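Local coordinates for protein ditrans,polycis-undecaprenyl-diphosphate synthase ((2E,6E)-farnesyl-diphosphate specific) (Acinetobacter baumannii, PDB 6ACS) that probably catalyses the stepwise cis-condensation of isopentenyl diphosphate with farnesyl diphosphate to give undecaprenyl diphosphate, the precursor of the bacterial cell-wall carrier lipid, at residues Ile45-Val50 / Ile89-Lys94; Glu83-Gln88 / Val113-Asp118; Met140-Asn145 / Tyr172-Asp177. All coordinates share one frame; numbering follows the deposited sequence. Where two conformers were deposited one is given.

Contact 1: residues Ile45-Val50 / Ile89-Lys94; sequences IVEHCV and IPRMKK
Glu47 OE2 is gripped by both terminal nitrogens of Arg91, and unequally. The main bond runs from Arg91 NH1 to Glu47 OE2 at 2.7 Å and is nearly straight, with an N-H...O angle of 166°. The second, from Arg91 NH2 to Glu47 OE2, is weak at 3.3 Å and distinctly bent. One carboxylate oxygen thus sits at the edge of the guanidinium, close to its plane, while from the carboxylate's own standpoint NH1 approaches on the anti side and somewhat out of plane. The two flat groups are turned 33° against each other, and the side chains meet at about a right angle: Glu47 runs extended beyond CG, whereas the arginine chain bends at chi3 (35°) to present its nitrogens. Because Glu47 was modelled in two conformers, this bridge describes one of its positions.

Such a pairing illustrates how neighbouring helices of an alpha/beta fold can be joined by a partly exposed ion pair while their inner faces share a strand beneath. Helices 42-52 and 71-95 lie side by side here, with CA atoms still 9.7 Å apart at Val46 and Met92, and both of these side chains rest on Ile97 of strand 97-102. Next to the bridge, Val46 CB comes to 4.4 Å from Arg91 NH2, an apolar neighbour at the guanidinium edge.

The arginine is held from further directions as well. Asp43 forms a salt bridge with NH2 and Gln88 accepts a hydrogen bond from NE, which together should limit rotation of the guanidinium.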
loop_
_atom_site.group_PDB
_atom_site.type_symbol
_atom_site.label_atom_id
_atom_site.label_comp_id
_atom_site.label_asym_id
_atom_site.label_seq_id
_atom_site.Cartn_x
_atom_site.Cartn_y
_atom_site.Cartn_z
ATOM N N ILE B 45 -23.760 -7.587 0.501
ATOM C CA ILE B 45 -22.754 -6.535 0.610
ATOM C C ILE B 45 -22.871 -5.576 -0.565
ATOM O O ILE B 45 -22.862 -4.346 -0.402
ATOM C CB ILE B 45 -21.348 -7.160 0.673
ATOM C CG1 ILE B 45 -21.245 -8.157 1.833
ATOM C CG2 ILE B 45 -20.250 -6.077 0.686
ATOM C CD1 ILE B 45 -21.563 -7.606 3.142
ATOM N N VAL B 46 -22.962 -6.136 -1.773
ATOM C CA VAL B 46 -23.160 -5.324 -2.967
ATOM C C VAL B 46 -24.407 -4.462 -2.825
ATOM O O VAL B 46 -24.403 -3.260 -3.141
ATOM C CB VAL B 46 -23.243 -6.231 -4.207
ATOM C CG1 VAL B 46 -23.662 -5.425 -5.410
ATOM C CG2 VAL B 46 -21.907 -6.947 -4.434
ATOM N N GLU B 47 -25.508 -5.075 -2.379
ATOM C CA GLU B 47 -26.757 -4.326 -2.234
ATOM C C GLU B 47 -26.642 -3.225 -1.183
ATOM O O GLU B 47 -27.198 -2.132 -1.358
ATOM C CB GLU B 47 -27.915 -5.276 -1.912
ATOM C CG GLU B 47 -28.134 -6.276 -3.060
ATOM C CD GLU B 47 -29.120 -7.386 -2.748
ATOM O OE1 GLU B 47 -30.016 -7.175 -1.911
ATOM O OE2 GLU B 47 -28.995 -8.474 -3.356
ATOM N N HIS B 48 -25.901 -3.474 -0.099
ATOM C CA HIS B 48 -25.732 -2.412 0.887
ATOM C C HIS B 48 -24.916 -1.261 0.308
ATOM O O HIS B 48 -25.205 -0.083 0.569
ATOM C CB HIS B 48 -25.078 -2.956 2.160
ATOM C CG HIS B 48 -25.098 -1.983 3.299
ATOM N ND1 HIS B 48 -26.263 -1.607 3.933
ATOM C CD2 HIS B 48 -24.104 -1.282 3.894
ATOM C CE1 HIS B 48 -25.981 -0.742 4.893
ATOM N NE2 HIS B 48 -24.680 -0.523 4.887
ATOM N N CYS B 49 -23.886 -1.584 -0.482
ATOM C CA CYS B 49 -23.098 -0.526 -1.106
ATOM C C CYS B 49 -23.974 0.333 -2.008
ATOM O O CYS B 49 -23.868 1.563 -1.998
ATOM C CB CYS B 49 -21.928 -1.124 -1.891
ATOM S SG CYS B 49 -20.626 -1.779 -0.807
ATOM N N VAL B 50 -24.826 -0.302 -2.816
ATOM C CA VAL B 50 -25.690 0.464 -3.710
ATOM C C VAL B 50 -26.657 1.329 -2.912
ATOM O O VAL B 50 -26.872 2.505 -3.235
ATOM C CB VAL B 50 -26.461 -0.484 -4.647
ATOM C CG1 VAL B 50 -27.643 0.245 -5.263
ATOM C CG2 VAL B 50 -25.552 -1.040 -5.722
ATOM N N ILE B 89 -24.962 -11.157 -13.942
ATOM C CA ILE B 89 -25.354 -10.145 -14.936
ATOM C C ILE B 89 -26.771 -9.599 -14.707
ATOM O O ILE B 89 -26.940 -8.368 -14.688
ATOM C CB ILE B 89 -25.137 -10.684 -16.358
ATOM C CG1 ILE B 89 -23.637 -10.764 -16.657
ATOM C CG2 ILE B 89 -25.855 -9.811 -17.375
ATOM C CD1 ILE B 89 -23.292 -11.532 -17.910
ATOM N N PRO B 90 -27.812 -10.429 -14.525
ATOM C CA PRO B 90 -29.155 -9.857 -14.311
ATOM C C PRO B 90 -29.274 -9.034 -13.042
ATOM O O PRO B 90 -29.997 -8.029 -13.030
ATOM C CB PRO B 90 -30.061 -11.098 -14.252
ATOM C CG PRO B 90 -29.295 -12.169 -14.933
ATOM C CD PRO B 90 -27.864 -11.901 -14.588
ATOM N N ARG B 91 -28.582 -9.427 -11.970
ATOM C CA ARG B 91 -28.585 -8.615 -10.755
ATOM C C ARG B 91 -27.931 -7.262 -11.004
ATOM O O ARG B 91 -28.392 -6.229 -10.496
ATOM C CB ARG B 91 -27.875 -9.360 -9.622
ATOM C CG ARG B 91 -28.685 -10.507 -9.022
ATOM C CD ARG B 91 -27.885 -11.265 -7.973
ATOM N NE ARG B 91 -27.013 -10.377 -7.208
ATOM C CZ ARG B 91 -27.391 -9.712 -6.122
ATOM N NH1 ARG B 91 -28.632 -9.834 -5.668
ATOM N NH2 ARG B 91 -26.529 -8.923 -5.490
ATOM N N MET B 92 -26.850 -7.254 -11.790
ATOM C CA MET B 92 -26.191 -6.002 -12.127
ATOM C C MET B 92 -27.139 -5.083 -12.874
ATOM O O MET B 92 -27.179 -3.874 -12.621
ATOM C CB MET B 92 -24.957 -6.291 -12.973
ATOM C CG MET B 92 -23.944 -7.181 -12.289
ATOM S SD MET B 92 -23.328 -6.495 -10.736
ATOM C CE MET B 92 -24.077 -7.571 -9.516
ATOM N N LYS B 93 -27.921 -5.646 -13.793
ATOM C CA LYS B 93 -28.937 -4.849 -14.471
ATOM C C LYS B 93 -29.969 -4.318 -13.481
ATOM O O LYS B 93 -30.337 -3.139 -13.518
ATOM C CB LYS B 93 -29.593 -5.692 -15.563
ATOM C CG LYS B 93 -28.627 -6.038 -16.694
ATOM C CD LYS B 93 -29.310 -6.797 -17.822
ATOM C CE LYS B 93 -28.442 -6.824 -19.075
ATOM N NZ LYS B 93 -28.979 -7.757 -20.108
ATOM N N LYS B 94 -30.437 -5.180 -12.572
ATOM C CA LYS B 94 -31.460 -4.778 -11.608
ATOM C C LYS B 94 -31.012 -3.602 -10.747
ATOM O O LYS B 94 -31.803 -2.693 -10.466
ATOM C CB LYS B 94 -31.837 -5.956 -10.713
ATOM C CG LYS B 94 -32.846 -5.587 -9.628
ATOM C CD LYS B 94 -33.168 -6.760 -8.710
ATOM C CE LYS B 94 -34.138 -6.343 -7.609
ATOM N NZ LYS B 94 -34.491 -7.472 -6.703
#

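Contact 2: residues Glu83-Gln88 / Val113-Asp118; sequences ETIHEQ and VALMED
Leu115 pushes its isobutyl group between Ile85 and His86, meeting a buried aliphatic chain with one part and an imidazole with another. On the tightly packed side, Ile85 CG2 lies 3.9 Å from Leu115 CG, and the two chains slide past each other in opposite directions. The first torsion (chi1 180°) turns Leu115 CG away from its own amide nitrogen, toward Ile85 and His86. Deeper still, Ile85 CD1 approaches Met116 CG at 4.4 Å; Met116 leaves its helix in a direction away from segment 83-88, so this touch falls near the base of its chain. Phe101 of strand 97-102 packs against both Ile85 and Met116, carrying the apolar seam down to the outermost strand within this chain.

The other side faces solvent. His86 is exposed and gives up less surface to the contact than Ile85 does, yet its ring sits close on the leucine methyls. Leu115 CD2 stands over one face in a CH-pi contact, 4.0 Å from the His86 ring centroid and offset toward the rim, while Leu115 CD1 comes to 3.4 Å from His86 CE1.

Helices 71-95 and 110-123 precede and follow strand 97-102 in the chain. Their local axes, 10.5 Å apart at closest approach, run nearly parallel, with a crossing angle of 19°, and both helices lean on Phe101.

No hydrogen bond or salt bridge passes between these two segments: their cohesion comes from dispersion, from burial of aliphatic surface and from the slight polar character of a CH-pi contact, so shape rather than charge sets the fit.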
loop_
_atom_site.group_PDB
_atom_site.type_symbol
_atom_site.label_atom_id
_atom_site.label_comp_id
_atom_site.label_asym_id
_atom_site.label_seq_id
_atom_site.Cartn_x
_atom_site.Cartn_y
_atom_site.Cartn_z
ATOM N N GLU B 83 -19.660 -19.313 -14.288
ATOM C CA GLU B 83 -21.056 -19.484 -13.901
ATOM C C GLU B 83 -21.517 -18.343 -13.006
ATOM O O GLU B 83 -22.669 -17.901 -13.087
ATOM C CB GLU B 83 -21.244 -20.828 -13.197
ATOM C CG GLU B 83 -22.637 -21.399 -13.329
ATOM C CD GLU B 83 -22.659 -22.656 -14.171
ATOM O OE1 GLU B 83 -21.666 -23.418 -14.128
ATOM O OE2 GLU B 83 -23.664 -22.879 -14.880
ATOM N N THR B 84 -20.627 -17.851 -12.144
ATOM C CA THR B 84 -20.990 -16.757 -11.251
ATOM C C THR B 84 -21.189 -15.453 -12.019
ATOM O O THR B 84 -22.114 -14.685 -11.722
ATOM C CB THR B 84 -19.925 -16.616 -10.166
ATOM O OG1 THR B 84 -19.776 -17.878 -9.487
ATOM C CG2 THR B 84 -20.312 -15.531 -9.166
ATOM N N ILE B 85 -20.332 -15.179 -13.004
ATOM C CA ILE B 85 -20.539 -14.002 -13.848
ATOM C C ILE B 85 -21.897 -14.091 -14.538
ATOM O O ILE B 85 -22.667 -13.113 -14.581
ATOM C CB ILE B 85 -19.389 -13.860 -14.865
ATOM C CG1 ILE B 85 -18.060 -13.613 -14.141
ATOM C CG2 ILE B 85 -19.684 -12.740 -15.848
ATOM C CD1 ILE B 85 -16.866 -13.667 -15.050
ATOM N N HIS B 86 -22.203 -15.270 -15.099
ATOM C CA HIS B 86 -23.502 -15.475 -15.738
ATOM C C HIS B 86 -24.639 -15.185 -14.769
ATOM O O HIS B 86 -25.596 -14.480 -15.108
ATOM C CB HIS B 86 -23.628 -16.910 -16.256
ATOM C CG HIS B 86 -22.934 -17.156 -17.559
ATOM N ND1 HIS B 86 -23.169 -16.397 -18.685
ATOM C CD2 HIS B 86 -22.030 -18.097 -17.923
ATOM C CE1 HIS B 86 -22.428 -16.849 -19.683
ATOM N NE2 HIS B 86 -21.729 -17.882 -19.247
ATOM N N GLU B 87 -24.531 -15.704 -13.542
ATOM C CA GLU B 87 -25.590 -15.535 -12.550
ATOM C C GLU B 87 -25.733 -14.083 -12.108
ATOM O O GLU B 87 -26.835 -13.648 -11.756
ATOM C CB GLU B 87 -25.300 -16.441 -11.347
ATOM C CG GLU B 87 -26.287 -16.350 -10.190
ATOM C CD GLU B 87 -25.989 -17.358 -9.083
ATOM O OE1 GLU B 87 -25.091 -18.206 -9.273
ATOM O OE2 GLU B 87 -26.649 -17.300 -8.021
ATOM N N GLN B 88 -24.644 -13.317 -12.133
ATOM C CA GLN B 88 -24.678 -11.952 -11.621
ATOM C C GLN B 88 -25.143 -10.914 -12.638
ATOM O O GLN B 88 -25.649 -9.860 -12.230
ATOM C CB GLN B 88 -23.299 -11.562 -11.077
ATOM C CG GLN B 88 -22.944 -12.261 -9.768
ATOM C CD GLN B 88 -23.845 -11.835 -8.616
ATOM O OE1 GLN B 88 -24.297 -10.691 -8.558
ATOM N NE2 GLN B 88 -24.119 -12.759 -7.702
ATOM N N VAL B 113 -12.311 -14.941 -20.995
ATOM C CA VAL B 113 -12.013 -13.587 -21.452
ATOM C C VAL B 113 -13.200 -13.009 -22.210
ATOM O O VAL B 113 -13.604 -11.858 -21.990
ATOM C CB VAL B 113 -10.738 -13.575 -22.312
ATOM C CG1 VAL B 113 -10.477 -12.167 -22.827
ATOM C CG2 VAL B 113 -9.557 -14.100 -21.511
ATOM N N ALA B 114 -13.779 -13.805 -23.114
ATOM C CA ALA B 114 -14.942 -13.346 -23.867
ATOM C C ALA B 114 -16.111 -13.048 -22.938
ATOM O O ALA B 114 -16.830 -12.059 -23.131
ATOM C CB ALA B 114 -15.329 -14.391 -24.917
ATOM N N LEU B 115 -16.306 -13.884 -21.912
ATOM C CA LEU B 115 -17.389 -13.644 -20.971
ATOM C C LEU B 115 -17.161 -12.365 -20.175
ATOM O O LEU B 115 -18.108 -11.610 -19.929
ATOM C CB LEU B 115 -17.534 -14.844 -20.042
ATOM C CG LEU B 115 -18.629 -14.771 -18.978
ATOM C CD1 LEU B 115 -19.985 -14.445 -19.606
ATOM C CD2 LEU B 115 -18.688 -16.078 -18.218
ATOM N N MET B 116 -15.916 -12.106 -19.763
ATOM C CA MET B 116 -15.590 -10.852 -19.082
ATOM C C MET B 116 -15.877 -9.648 -19.971
ATOM O O MET B 116 -16.452 -8.647 -19.521
ATOM C CB MET B 116 -14.124 -10.844 -18.656
ATOM C CG MET B 116 -13.760 -11.850 -17.589
ATOM S SD MET B 116 -11.984 -11.784 -17.289
ATOM C CE MET B 116 -11.870 -12.674 -15.737
ATOM N N GLU B 117 -15.442 -9.710 -21.235
ATOM C CA GLU B 117 -15.705 -8.601 -22.150
ATOM C C GLU B 117 -17.204 -8.383 -22.336
ATOM O O GLU B 117 -17.686 -7.238 -22.328
ATOM C CB GLU B 117 -15.018 -8.868 -23.487
ATOM C CG GLU B 117 -13.516 -8.889 -23.353
ATOM C CD GLU B 117 -12.821 -9.468 -24.567
ATOM O OE1 GLU B 117 -13.484 -10.146 -25.383
ATOM O OE2 GLU B 117 -11.601 -9.256 -24.696
ATOM N N ASP B 118 -17.955 -9.475 -22.482
ATOM C CA ASP B 118 -19.400 -9.386 -22.651
ATOM C C ASP B 118 -20.069 -8.795 -21.416
ATOM O O ASP B 118 -20.976 -7.968 -21.535
ATOM C CB ASP B 118 -19.971 -10.772 -22.962
ATOM C CG ASP B 118 -19.474 -11.332 -24.287
ATOM O OD1 ASP B 118 -18.950 -10.556 -25.115
ATOM O OD2 ASP B 118 -19.616 -12.556 -24.500
#

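Contact 3: residues Met140-Asn145 / Tyr172-Asp177; sequences MWDIAN and YVSLND
Hydrogen bonding dominates where Asp142 meets Ser174. Asp142 OD1 accepts twice from this one residue: Ser174 N binds its syn lone pair at 3.0 Å, and Ser174 OG donates from above the carboxylate plane at 2.8 Å to Asp142 OD1. The hydroxyl can join in because OG lies beside its own backbone N (chi1 -49°), although Ser174 was modelled in two conformers and this is one of them. Asp142 OD2 faces other partners, Tyr137 OH and Gln200 NE2, leaving the buried carboxylate well supplied with donors.

Water-mediated contact comes next. A water lies 2.9 Å from Asp142 OD1 and equally far from Tyr172 O, bridging helix and loop.

Van der Waals contact is slight: Val173 CG1 lies 3.8 Å from Asp142 OD2. On the same helix, Met140, Ile143 and Ala144 pack against the second subunit, so helix 139-155 serves loop and dimer together.

Within the loop, the backbone bond from Asn176 N to Val173 O is weak at 3.5 Å, and Asn176 ND2 reinforces it by donating to Val173 O at 2.9 Å. This is a type II beta turn, Val173 to Asn176, with Leu175 taking the positive phi at the third position and Ser174, at the second, pinned to a helical aspartate.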
loop_
_atom_site.group_PDB
_atom_site.type_symbol
_atom_site.label_atom_id
_atom_site.label_comp_id
_atom_site.label_asym_id
_atom_site.label_seq_id
_atom_site.Cartn_x
_atom_site.Cartn_y
_atom_site.Cartn_z
ATOM N N MET B 140 1.480 -5.720 -7.362
ATOM C CA MET B 140 2.764 -5.577 -8.025
ATOM C C MET B 140 2.635 -5.795 -9.522
ATOM O O MET B 140 3.248 -5.059 -10.305
ATOM C CB MET B 140 3.778 -6.551 -7.430
ATOM C CG MET B 140 4.209 -6.141 -6.022
ATOM S SD MET B 140 5.478 -7.265 -5.340
ATOM C CE MET B 140 4.511 -8.693 -4.901
ATOM N N TRP B 141 1.881 -6.825 -9.931
ATOM C CA TRP B 141 1.654 -7.050 -11.355
ATOM C C TRP B 141 1.062 -5.805 -11.996
ATOM O O TRP B 141 1.485 -5.400 -13.077
ATOM C CB TRP B 141 0.720 -8.248 -11.585
ATOM C CG TRP B 141 0.222 -8.257 -13.013
ATOM C CD1 TRP B 141 0.846 -8.810 -14.093
ATOM C CD2 TRP B 141 -0.955 -7.613 -13.514
ATOM N NE1 TRP B 141 0.114 -8.563 -15.241
ATOM C CE2 TRP B 141 -0.993 -7.831 -14.908
ATOM C CE3 TRP B 141 -1.994 -6.887 -12.917
ATOM C CZ2 TRP B 141 -2.010 -7.327 -15.713
ATOM C CZ3 TRP B 141 -3.011 -6.383 -13.726
ATOM C CH2 TRP B 141 -3.011 -6.618 -15.105
ATOM N N ASP B 142 0.074 -5.202 -11.332
ATOM C CA ASP B 142 -0.632 -4.018 -11.832
ATOM C C ASP B 142 0.347 -2.872 -12.059
ATOM O O ASP B 142 0.366 -2.239 -13.128
ATOM C CB ASP B 142 -1.714 -3.663 -10.785
ATOM C CG ASP B 142 -2.708 -2.572 -11.215
ATOM O OD1 ASP B 142 -2.653 -2.043 -12.344
ATOM O OD2 ASP B 142 -3.605 -2.264 -10.373
ATOM N N ILE B 143 1.201 -2.626 -11.061
ATOM C CA ILE B 143 2.187 -1.559 -11.133
ATOM C C ILE B 143 3.212 -1.830 -12.232
ATOM O O ILE B 143 3.552 -0.934 -13.018
ATOM C CB ILE B 143 2.836 -1.397 -9.749
ATOM C CG1 ILE B 143 1.851 -0.685 -8.807
ATOM C CG2 ILE B 143 4.177 -0.657 -9.833
ATOM C CD1 ILE B 143 2.157 -0.886 -7.325
ATOM N N ALA B 144 3.724 -3.065 -12.314
ATOM C CA ALA B 144 4.721 -3.357 -13.345
ATOM C C ALA B 144 4.097 -3.342 -14.739
ATOM O O ALA B 144 4.762 -2.985 -15.711
ATOM C CB ALA B 144 5.427 -4.697 -13.056
ATOM N N ASN B 145 2.817 -3.706 -14.848
ATOM C CA ASN B 145 2.101 -3.620 -16.118
ATOM C C ASN B 145 1.950 -2.167 -16.565
ATOM O O ASN B 145 2.128 -1.848 -17.753
ATOM C CB ASN B 145 0.732 -4.287 -15.957
ATOM C CG ASN B 145 -0.075 -4.287 -17.240
ATOM O OD1 ASN B 145 -1.092 -3.597 -17.364
ATOM N ND2 ASN B 145 0.365 -5.066 -18.193
ATOM N N TYR B 172 -2.015 4.763 -16.007
ATOM C CA TYR B 172 -1.809 3.418 -16.525
ATOM C C TYR B 172 -2.108 2.327 -15.503
ATOM O O TYR B 172 -2.077 1.139 -15.849
ATOM C CB TYR B 172 -0.362 3.274 -17.001
ATOM C CG TYR B 172 -0.035 4.159 -18.183
ATOM C CD1 TYR B 172 0.383 5.473 -18.004
ATOM C CD2 TYR B 172 -0.135 3.668 -19.483
ATOM C CE1 TYR B 172 0.704 6.290 -19.095
ATOM C CE2 TYR B 172 0.185 4.475 -20.581
ATOM C CZ TYR B 172 0.609 5.780 -20.375
ATOM O OH TYR B 172 0.927 6.595 -21.448
ATOM N N VAL B 173 -2.404 2.698 -14.278
ATOM C CA VAL B 173 -2.707 1.778 -13.181
ATOM C C VAL B 173 -4.191 1.455 -13.216
ATOM O O VAL B 173 -5.009 2.321 -13.542
ATOM C CB VAL B 173 -2.326 2.413 -11.830
ATOM C CG1 VAL B 173 -2.592 1.404 -10.663
ATOM C CG2 VAL B 173 -0.850 2.859 -11.843
ATOM N N SER B 174 -4.560 0.218 -12.861
ATOM C CA SER B 174 -5.974 -0.162 -12.926
ATOM C C SER B 174 -6.842 0.738 -12.041
ATOM O O SER B 174 -6.404 1.245 -10.998
ATOM C CB SER B 174 -6.166 -1.630 -12.502
ATOM O OG SER B 174 -5.273 -2.488 -13.174
ATOM N N LEU B 175 -8.090 0.953 -12.487
ATOM C CA LEU B 175 -9.125 1.683 -11.745
ATOM C C LEU B 175 -8.801 3.165 -11.553
ATOM O O LEU B 175 -9.318 3.804 -10.627
ATOM C CB LEU B 175 -9.413 1.032 -10.382
ATOM C CG LEU B 175 -9.780 -0.461 -10.501
ATOM C CD1 LEU B 175 -10.225 -0.995 -9.157
ATOM C CD2 LEU B 175 -10.851 -0.675 -11.571
ATOM N N ASN B 176 -7.979 3.750 -12.422
ATOM C CA ASN B 176 -7.613 5.146 -12.219
ATOM C C ASN B 176 -8.768 6.103 -12.489
ATOM O O ASN B 176 -8.657 7.281 -12.145
ATOM C CB ASN B 176 -6.414 5.539 -13.085
ATOM C CG ASN B 176 -6.686 5.413 -14.566
ATOM O OD1 ASN B 176 -7.366 6.268 -15.161
ATOM N ND2 ASN B 176 -6.124 4.375 -15.191
ATOM N N ASP B 177 -9.841 5.652 -13.126
ATOM C CA ASP B 177 -10.978 6.535 -13.356
ATOM C C ASP B 177 -12.004 6.443 -12.236
ATOM O O ASP B 177 -13.051 7.095 -12.314
ATOM C CB ASP B 177 -11.625 6.229 -14.709
ATOM C CG ASP B 177 -12.129 4.798 -14.810
ATOM O OD1 ASP B 177 -11.481 3.880 -14.260
ATOM O OD2 ASP B 177 -13.132 4.587 -15.507
HETATM O O HOH W 1 -1.879 -1.646 -15.148
#

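In the fold
Following the chain from the N terminus, helix 42-52 opens contact 1, which closes when helix 71-95 comes alongside after strand 56-61. Before that closure, residues 83-88 of the same long helix have already opened contact 2, completed by helix 110-123 beyond strand 97-102. The two loops therefore cross, and helix 71-95 is their common element, using successive segments to join its neighbours. Contact 3 follows in series, linking helix 139-155 to the loop ahead of strand 183-186. It lies about 25 Å, centre to centre, from contact 1, on the opposite side of the chain's centre, where helix 139-155 also meets the second subunit.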